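PDB 3K1T: glutamate--cysteine ligase GshA, which probably acts as a ligase joining glutamate to cysteine, the first step of glutathione synthesis. Local coordinates for residues F245-V258 with V302-S314. Sequence-based numbering, arbitrary orientation.
With GOL (glycerol), chain I.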
ATOM      1  N   PHE A 245      25.806 -13.140  39.204  1.00 21.22           N
ATOM      2  CA  PHE A 245      26.471 -14.245  38.482  1.00 21.53           C
ATOM      3  C   PHE A 245      27.944 -14.442  38.872  1.00 22.51           C
ATOM      4  O   PHE A 245      28.588 -15.391  38.406  1.00 21.83           O
ATOM      5  CB  PHE A 245      26.324 -14.060  36.974  1.00 21.65           C
ATOM      6  CG  PHE A 245      24.951 -14.381  36.467  1.00 20.81           C
ATOM      7  CD1 PHE A 245      24.596 -15.687  36.176  1.00 22.16           C
ATOM      8  CD2 PHE A 245      24.028 -13.375  36.244  1.00 20.15           C
ATOM      9  CE1 PHE A 245      23.339 -15.988  35.674  1.00 20.78           C
ATOM     10  CE2 PHE A 245      22.763 -13.671  35.761  1.00 20.23           C
ATOM     11  CZ  PHE A 245      22.423 -14.979  35.467  1.00 20.08           C
ATOM     12  N   HIS A 246      28.470 -13.588  39.755  1.00 23.20           N
ATOM     13  CA  HIS A 246      29.774 -13.895  40.393  1.00 24.77           C
ATOM     14  C   HIS A 246      29.670 -14.631  41.718  1.00 25.53           C
ATOM     15  O   HIS A 246      30.682 -14.874  42.370  1.00 26.66           O
ATOM     16  CB  HIS A 246      30.617 -12.634  40.533  1.00 25.23           C
ATOM     17  CG  HIS A 246      31.011 -12.057  39.215  1.00 26.30           C
ATOM     18  ND1 HIS A 246      31.944 -12.664  38.391  1.00 27.71           N
ATOM     19  CD2 HIS A 246      30.564 -10.968  38.547  1.00 26.50           C
ATOM     20  CE1 HIS A 246      32.060 -11.956  37.277  1.00 26.84           C
ATOM     21  NE2 HIS A 246      31.229 -10.931  37.343  1.00 26.63           N
ATOM     22  N   ALA A 247      28.465 -15.010  42.116  1.00 25.39           N
ATOM     23  CA  ALA A 247      28.287 -15.843  43.293  1.00 25.76           C
ATOM     24  C   ALA A 247      27.347 -16.993  42.927  1.00 25.53           C
ATOM     25  O   ALA A 247      26.848 -17.049  41.802  1.00 24.60           O
ATOM     26  CB  ALA A 247      27.714 -15.024  44.441  1.00 25.71           C
ATOM     27  N   ARG A 248      27.099 -17.888  43.875  1.00 25.22           N
ATOM     28  CA  ARG A 248      26.242 -19.039  43.619  1.00 26.36           C
ATOM     29  C   ARG A 248      24.934 -19.022  44.430  1.00 26.26           C
ATOM     30  O   ARG A 248      24.179 -19.997  44.441  1.00 25.74           O
ATOM     31  CB  ARG A 248      27.064 -20.301  43.844  1.00 27.49           C
ATOM     32  CG  ARG A 248      28.349 -20.278  42.966  1.00 30.37           C
ATOM     33  CD  ARG A 248      29.205 -21.481  43.143  1.00 34.10           C
ATOM     34  NE  ARG A 248      28.555 -22.675  42.622  1.00 38.21           N
ATOM     35  CZ  ARG A 248      29.108 -23.883  42.595  1.00 42.35           C
ATOM     36  NH1 ARG A 248      30.340 -24.072  43.066  1.00 44.96           N
ATOM     37  NH2 ARG A 248      28.429 -24.909  42.096  1.00 42.88           N
ATOM     38  N   LEU A 249      24.649 -17.901  45.089  1.00 25.31           N
ATOM     39  CA  LEU A 249      23.429 -17.795  45.897  1.00 25.07           C
ATOM     40  C   LEU A 249      22.178 -18.072  45.048  1.00 24.33           C
ATOM     41  O   LEU A 249      21.219 -18.692  45.534  1.00 23.68           O
ATOM     42  CB  LEU A 249      23.299 -16.398  46.522  1.00 24.65           C
ATOM     43  CG  LEU A 249      24.367 -16.017  47.556  1.00 24.83           C
ATOM     44  CD1 LEU A 249      24.129 -14.597  48.038  1.00 24.54           C
ATOM     45  CD2 LEU A 249      24.404 -16.992  48.706  1.00 24.71           C
ATOM     46  N   GLY A 250      22.198 -17.588  43.798  1.00 23.24           N
ATOM     47  CA  GLY A 250      21.082 -17.729  42.884  1.00 23.08           C
ATOM     48  C   GLY A 250      21.114 -18.985  42.032  1.00 22.83           C
ATOM     49  O   GLY A 250      20.246 -19.186  41.213  1.00 22.20           O
ATOM     50  N   GLU A 251      22.096 -19.841  42.241  1.00 23.06           N
ATOM     51  CA  GLU A 251      22.290 -20.994  41.373  1.00 23.37           C
ATOM     52  C   GLU A 251      21.122 -21.982  41.381  1.00 22.98           C
ATOM     53  O   GLU A 251      20.617 -22.366  40.324  1.00 22.33           O
ATOM     54  CB  GLU A 251      23.572 -21.681  41.769  1.00 24.54           C
ATOM     55  CG  GLU A 251      23.933 -22.870  40.943  1.00 26.62           C
ATOM     56  CD  GLU A 251      25.385 -23.241  41.119  1.00 29.70           C
ATOM     57  OE1 GLU A 251      26.272 -22.404  40.811  1.00 35.57           O
ATOM     58  OE2 GLU A 251      25.626 -24.364  41.555  1.00 30.77           O
ATOM     59  N   GLU A 252      20.700 -22.422  42.559  1.00 22.77           N
ATOM     60  CA  GLU A 252      19.635 -23.414  42.636  1.00 23.47           C
ATOM     61  C   GLU A 252      18.295 -22.879  42.119  1.00 22.59           C
ATOM     62  O   GLU A 252      17.565 -23.614  41.460  1.00 22.61           O
ATOM     63  CB  GLU A 252      19.512 -24.007  44.038  1.00 23.65           C
ATOM     64  CG  GLU A 252      20.683 -24.975  44.360  1.00 29.78           C
ATOM     65  CD  GLU A 252      20.843 -26.098  43.293  1.00 33.85           C
ATOM     66  OE1 GLU A 252      19.820 -26.731  42.966  1.00 37.47           O
ATOM     67  OE2 GLU A 252      21.965 -26.317  42.745  1.00 38.45           O
ATOM     68  N   GLN A 253      17.992 -21.626  42.425  1.00 21.40           N
ATOM     69  CA  GLN A 253      16.812 -20.918  41.909  1.00 22.18           C
ATOM     70  C   GLN A 253      16.790 -20.999  40.377  1.00 20.16           C
ATOM     71  O   GLN A 253      15.823 -21.439  39.779  1.00 19.78           O
ATOM     72  CB  GLN A 253      16.893 -19.422  42.329  1.00 22.78           C
ATOM     73  CG  GLN A 253      16.017 -18.434  41.538  1.00 28.94           C
ATOM     74  CD  GLN A 253      14.802 -18.004  42.332  1.00 36.54           C
ATOM     75  OE1 GLN A 253      14.168 -18.846  43.027  1.00 42.66           O
ATOM     76  NE2 GLN A 253      14.488 -16.687  42.303  1.00 35.06           N
ATOM     77  N   LEU A 254      17.891 -20.606  39.765  1.00 18.96           N
ATOM     78  CA  LEU A 254      17.992 -20.611  38.303  1.00 18.48           C
ATOM     79  C   LEU A 254      17.894 -22.039  37.727  1.00 18.03           C
ATOM     80  O   LEU A 254      17.160 -22.270  36.761  1.00 17.52           O
ATOM     81  CB  LEU A 254      19.286 -19.946  37.867  1.00 18.02           C
ATOM     82  CG  LEU A 254      19.450 -19.646  36.369  1.00 18.58           C
ATOM     83  CD1 LEU A 254      18.306 -18.837  35.799  1.00 18.66           C
ATOM     84  CD2 LEU A 254      20.785 -18.904  36.129  1.00 19.90           C
ATOM     85  N   ALA A 255      18.630 -22.977  38.330  1.00 17.40           N
ATOM     86  CA  ALA A 255      18.650 -24.377  37.903  1.00 17.39           C
ATOM     87  C   ALA A 255      17.253 -24.979  37.934  1.00 17.78           C
ATOM     88  O   ALA A 255      16.870 -25.727  37.012  1.00 16.69           O
ATOM     89  CB  ALA A 255      19.639 -25.230  38.765  1.00 17.14           C
ATOM     90  N   GLU A 256      16.494 -24.663  38.979  1.00 17.99           N
ATOM     91  CA  GLU A 256      15.163 -25.234  39.151  1.00 19.68           C
ATOM     92  C   GLU A 256      14.251 -24.705  38.049  1.00 18.35           C
ATOM     93  O   GLU A 256      13.424 -25.429  37.528  1.00 18.02           O
ATOM     94  CB  GLU A 256      14.555 -24.874  40.522  1.00 20.72           C
ATOM     95  CG  GLU A 256      15.173 -25.647  41.705  1.00 28.13           C
ATOM     96  CD  GLU A 256      14.911 -25.024  43.107  1.00 35.35           C
ATOM     97  OE1 GLU A 256      14.330 -23.891  43.234  1.00 39.15           O
ATOM     98  OE2 GLU A 256      15.310 -25.704  44.092  1.00 40.39           O
ATOM     99  N   LYS A 257      14.386 -23.430  37.736  1.00 17.49           N
ATOM    100  CA  LYS A 257      13.552 -22.848  36.681  1.00 17.71           C
ATOM    101  C   LYS A 257      13.910 -23.385  35.302  1.00 16.21           C
ATOM    102  O   LYS A 257      13.015 -23.600  34.491  1.00 15.88           O
ATOM    103  CB  LYS A 257      13.588 -21.341  36.717  1.00 17.85           C
ATOM    104  CG  LYS A 257      12.775 -20.800  37.914  1.00 20.54           C
ATOM    105  CD  LYS A 257      12.965 -19.348  38.074  1.00 21.66           C
ATOM    106  CE  LYS A 257      12.316 -18.860  39.371  1.00 25.45           C
ATOM    107  NZ  LYS A 257      10.922 -18.601  39.090  1.00 29.09           N
ATOM    108  N   VAL A 258      15.191 -23.620  35.060  1.00 16.06           N
ATOM    109  CA  VAL A 258      15.630 -24.255  33.807  1.00 15.83           C
ATOM    110  C   VAL A 258      15.044 -25.653  33.701  1.00 16.72           C
ATOM    111  O   VAL A 258      14.493 -26.001  32.664  1.00 14.81           O
ATOM    112  CB  VAL A 258      17.164 -24.246  33.638  1.00 16.46           C
ATOM    113  CG1 VAL A 258      17.626 -25.178  32.450  1.00 14.67           C
ATOM    114  CG2 VAL A 258      17.650 -22.809  33.483  1.00 14.96           C
ATOM    115  N   VAL A 302      23.724 -24.389  33.936  1.00 20.64           N
ATOM    116  CA  VAL A 302      23.803 -23.099  34.651  1.00 21.59           C
ATOM    117  C   VAL A 302      24.550 -23.155  35.992  1.00 23.67           C
ATOM    118  O   VAL A 302      24.724 -22.120  36.647  1.00 24.38           O
ATOM    119  CB  VAL A 302      22.414 -22.411  34.826  1.00 22.20           C
ATOM    120  CG1 VAL A 302      21.782 -22.144  33.453  1.00 20.32           C
ATOM    121  CG2 VAL A 302      21.465 -23.198  35.726  1.00 21.20           C
ATOM    122  N   ARG A 303      24.984 -24.350  36.397  1.00 24.61           N
ATOM    123  CA  ARG A 303      25.727 -24.539  37.628  1.00 25.45           C
ATOM    124  C   ARG A 303      27.223 -24.404  37.360  1.00 26.95           C
ATOM    125  O   ARG A 303      27.740 -24.844  36.330  1.00 25.94           O
ATOM    126  CB  ARG A 303      25.452 -25.915  38.218  1.00 25.43           C
ATOM    127  CG  ARG A 303      24.045 -26.102  38.692  1.00 25.30           C
ATOM    128  CD  ARG A 303      23.795 -27.482  39.258  1.00 26.05           C
ATOM    129  NE  ARG A 303      22.536 -27.493  40.004  1.00 27.21           N
ATOM    130  CZ  ARG A 303      21.448 -28.187  39.685  1.00 29.46           C
ATOM    131  NH1 ARG A 303      21.417 -29.017  38.639  1.00 31.48           N
ATOM    132  NH2 ARG A 303      20.372 -28.076  40.459  1.00 31.75           N
ATOM    133  N   ASP A 304      27.903 -23.771  38.306  1.00 29.08           N
ATOM    134  CA  ASP A 304      29.369 -23.697  38.310  1.00 30.89           C
ATOM    135  C   ASP A 304      29.912 -23.107  37.007  1.00 30.80           C
ATOM    136  O   ASP A 304      30.795 -23.681  36.360  1.00 31.10           O
ATOM    137  CB  ASP A 304      29.959 -25.097  38.588  1.00 32.12           C
ATOM    138  CG  ASP A 304      31.358 -25.033  39.161  1.00 36.14           C
ATOM    139  OD1 ASP A 304      31.691 -24.027  39.840  1.00 42.34           O
ATOM    140  OD2 ASP A 304      32.129 -25.982  38.921  1.00 42.85           O
ATOM    141  N   LEU A 305      29.344 -21.968  36.599  1.00 30.02           N
ATOM    142  CA  LEU A 305      29.748 -21.305  35.361  1.00 29.23           C
ATOM    143  C   LEU A 305      31.218 -20.962  35.386  1.00 29.67           C
ATOM    144  O   LEU A 305      31.777 -20.626  36.446  1.00 30.00           O
ATOM    145  CB  LEU A 305      28.965 -19.994  35.196  1.00 28.88           C
ATOM    146  CG  LEU A 305      27.454 -20.069  35.048  1.00 26.11           C
ATOM    147  CD1 LEU A 305      26.921 -18.657  34.962  1.00 26.00           C
ATOM    148  CD2 LEU A 305      27.079 -20.876  33.823  1.00 23.94           C
ATOM    149  N   ASN A 306      31.858 -20.972  34.231  1.00 30.41           N
ATOM    150  CA  ASN A 306      33.261 -20.553  34.196  1.00 30.98           C
ATOM    151  C   ASN A 306      33.409 -19.023  34.131  1.00 31.07           C
ATOM    152  O   ASN A 306      32.409 -18.276  34.007  1.00 30.03           O
ATOM    153  CB  ASN A 306      34.011 -21.263  33.062  1.00 31.44           C
ATOM    154  CG  ASN A 306      33.510 -20.875  31.698  1.00 32.41           C
ATOM    155  OD1 ASN A 306      33.212 -19.708  31.431  1.00 31.01           O
ATOM    156  ND2 ASN A 306      33.416 -21.864  30.808  1.00 33.09           N
ATOM    157  N   ARG A 307      34.653 -18.556  34.226  1.00 31.44           N
ATOM    158  CA  ARG A 307      34.949 -17.124  34.317  1.00 31.75           C
ATOM    159  C   ARG A 307      34.321 -16.335  33.179  1.00 30.95           C
ATOM    160  O   ARG A 307      33.680 -15.296  33.413  1.00 30.47           O
ATOM    161  CB  ARG A 307      36.468 -16.869  34.335  1.00 32.84           C
ATOM    162  CG  ARG A 307      36.857 -15.399  34.603  1.00 37.25           C
ATOM    163  CD  ARG A 307      38.370 -15.147  34.446  1.00 44.00           C
ATOM    164  NE  ARG A 307      38.819 -15.572  33.112  1.00 49.91           N
ATOM    165  CZ  ARG A 307      38.643 -14.891  31.969  1.00 54.29           C
ATOM    166  NH1 ARG A 307      38.039 -13.698  31.956  1.00 55.77           N
ATOM    167  NH2 ARG A 307      39.080 -15.410  30.818  1.00 55.74           N
ATOM    168  N   LYS A 308      34.499 -16.817  31.947  1.00 29.56           N
ATOM    169  CA  LYS A 308      33.965 -16.113  30.785  1.00 28.71           C
ATOM    170  C   LYS A 308      32.434 -16.049  30.810  1.00 27.07           C
ATOM    171  O   LYS A 308      31.841 -15.004  30.503  1.00 26.85           O
ATOM    172  CB  LYS A 308      34.456 -16.761  29.487  1.00 29.52           C
ATOM    173  CG  LYS A 308      33.746 -16.249  28.248  1.00 30.10           C
ATOM    174  N   GLN A 309      31.802 -17.156  31.188  1.00 25.21           N
ATOM    175  CA  GLN A 309      30.338 -17.209  31.290  1.00 24.45           C
ATOM    176  C   GLN A 309      29.807 -16.278  32.397  1.00 23.13           C
ATOM    177  O   GLN A 309      28.798 -15.611  32.222  1.00 21.87           O
ATOM    178  CB  GLN A 309      29.870 -18.625  31.588  1.00 24.55           C
ATOM    179  CG  GLN A 309      30.003 -19.609  30.425  1.00 25.76           C
ATOM    180  CD  GLN A 309      29.785 -21.034  30.884  1.00 26.90           C
ATOM    181  OE1 GLN A 309      30.330 -21.466  31.908  1.00 27.94           O
ATOM    182  NE2 GLN A 309      28.946 -21.762  30.151  1.00 28.18           N
ATOM    183  N   ARG A 310      30.485 -16.252  33.530  1.00 23.07           N
ATOM    184  CA  ARG A 310      30.111 -15.357  34.636  1.00 23.86           C
ATOM    185  C   ARG A 310      30.165 -13.911  34.190  1.00 23.38           C
ATOM    186  O   ARG A 310      29.226 -13.144  34.442  1.00 22.82           O
ATOM    187  CB  ARG A 310      30.995 -15.566  35.858  1.00 23.84           C
ATOM    188  CG  ARG A 310      30.793 -16.923  36.531  1.00 26.73           C
ATOM    189  CD  ARG A 310      31.464 -16.993  37.899  1.00 29.32           C
ATOM    190  NE  ARG A 310      32.887 -16.627  37.855  1.00 33.27           N
ATOM    191  CZ  ARG A 310      33.910 -17.484  37.798  1.00 36.55           C
ATOM    192  NH1 ARG A 310      33.716 -18.801  37.765  1.00 37.43           N
ATOM    193  NH2 ARG A 310      35.155 -17.022  37.766  1.00 38.48           N
ATOM    194  N   ASN A 311      31.249 -13.546  33.499  1.00 23.24           N
ATOM    195  CA  ASN A 311      31.388 -12.183  32.960  1.00 22.90           C
ATOM    196  C   ASN A 311      30.329 -11.836  31.934  1.00 22.47           C
ATOM    197  O   ASN A 311      29.814 -10.709  31.924  1.00 20.88           O
ATOM    198  CB  ASN A 311      32.770 -11.981  32.323  1.00 23.91           C
ATOM    199  CG  ASN A 311      33.898 -11.992  33.352  1.00 25.97           C
ATOM    200  OD1 ASN A 311      33.676 -11.695  34.522  1.00 27.65           O
ATOM    201  ND2 ASN A 311      35.115 -12.328  32.910  1.00 27.80           N
ATOM    202  N   LYS A 312      30.009 -12.792  31.057  1.00 21.00           N
ATOM    203  CA  LYS A 312      28.982 -12.568  30.058  1.00 20.69           C
ATOM    204  C   LYS A 312      27.602 -12.344  30.688  1.00 19.48           C
ATOM    205  O   LYS A 312      26.853 -11.418  30.318  1.00 19.48           O
ATOM    206  CB  LYS A 312      28.906 -13.767  29.077  1.00 21.23           C
ATOM    207  CG  LYS A 312      27.830 -13.606  28.027  1.00 23.89           C
ATOM    208  CD  LYS A 312      27.926 -14.644  26.877  1.00 27.44           C
ATOM    209  CE  LYS A 312      27.720 -16.052  27.358  1.00 28.50           C
ATOM    210  NZ  LYS A 312      27.244 -16.956  26.238  1.00 30.44           N
HETATM  211  N   MSE A 313      27.237 -13.217  31.610  1.00 18.48           N
HETATM  212  CA  MSE A 313      25.903 -13.143  32.232  1.00 18.16           C
HETATM  213  C   MSE A 313      25.778 -11.955  33.225  1.00 17.47           C
HETATM  214  O   MSE A 313      24.682 -11.457  33.423  1.00 17.06           O
HETATM  215  CB  MSE A 313      25.583 -14.468  32.913  1.00 17.90           C
HETATM  216  CG  MSE A 313      25.575 -15.628  31.917  1.00 18.34           C
HETATM  217 SE   MSE A 313      24.521 -15.275  30.281  0.75 25.42          SE
HETATM  218  CE  MSE A 313      22.972 -15.599  31.344  1.00 10.83           C
ATOM    219  N   SER A 314      26.892 -11.502  33.801  1.00 17.93           N
ATOM    220  CA  SER A 314      26.908 -10.263  34.605  1.00 18.61           C
ATOM    221  C   SER A 314      26.803  -9.025  33.729  1.00 19.10           C
ATOM    222  O   SER A 314      26.454  -7.945  34.221  1.00 18.54           O
ATOM    223  CB  SER A 314      28.205 -10.148  35.413  1.00 18.81           C
ATOM    224  OG  SER A 314      28.329 -11.194  36.350  1.00 22.32           O
TER
HETATM  225  C1  GOL I 439      23.339 -17.191  39.664  1.00 40.04           C
HETATM  226  O1  GOL I 439      23.529 -16.603  40.954  1.00 41.14           O
HETATM  227  C2  GOL I 439      24.411 -18.258  39.464  1.00 38.61           C
HETATM  228  O2  GOL I 439      25.682 -17.649  39.392  1.00 36.76           O
HETATM  229  C3  GOL I 439      24.177 -19.093  38.200  1.00 37.93           C
HETATM  230  O3  GOL I 439      24.979 -20.242  38.265  1.00 40.67           O
HETATM  231  O   HOH W   1      26.331 -10.617  38.168  1.00 26.59           O
HETATM  232  O   HOH W   2      34.038 -14.345  39.654  1.00 43.91           O
HETATM  233  O   HOH W   3      27.881 -20.524  38.860  1.00 40.72           O
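Glu-251 sends CG anti to its backbone N (chi1 -178°) and runs on extended to the loop at Arg-303 and Asp-304, while Arg-248 bends back at chi3 (68°) to meet the same carboxylate. Arg-248 grips it side-on, NE to OE1 and NH2 to OE2. From the opposite face of the carboxylate, Asp-304 N gives OE1 a long but straight bond (3.3 Å, 177°). Asp-304 OD1 lies over the Arg-248 guanidinium, 3.5 Å from NH1, a purely electrostatic salt bridge that completes the network. Replacing Glu-251 by an alanine would probably leave the Arg-248 guanidinium free to turn and Asp-304 N without this acceptor. At the next residue, Glu-252 is held side-on by Arg-303, with NH2 to OE1 at 2.9 Å and NE to OE2 at 3.0 Å, the two flat groups nearly coplanar; Ala-255 CB sits against a face of the guanidinium. These bonds join the start of helix 251-272 to the connection that leads from strand 291-296 into helix 307-314, whose N-terminus is closed by an Asn-306/Gln-309 capping box. Both helices pack on the four-stranded antiparallel sheet, Leu-254 on Val-325 and Leu-327, Met-313 on Val-282 and Ala-284; Val-302, in the connection, meets Leu-254, Ala-255 and Val-258. At the other end, Met-313 CB, of a selenomethionine, stands over the Phe-245 ring centre in a CH-pi contact, 3.6 Å from the centroid. His-246 brings NE2 to 3.1 Å from Ser-314 OG, and water 1 links that hydroxyl to Phe-245 N. A glycerol molecule, likely picked up during crystallisation, lies between the segments, with O2 bonded to Ala-247 O at 2.7 Å.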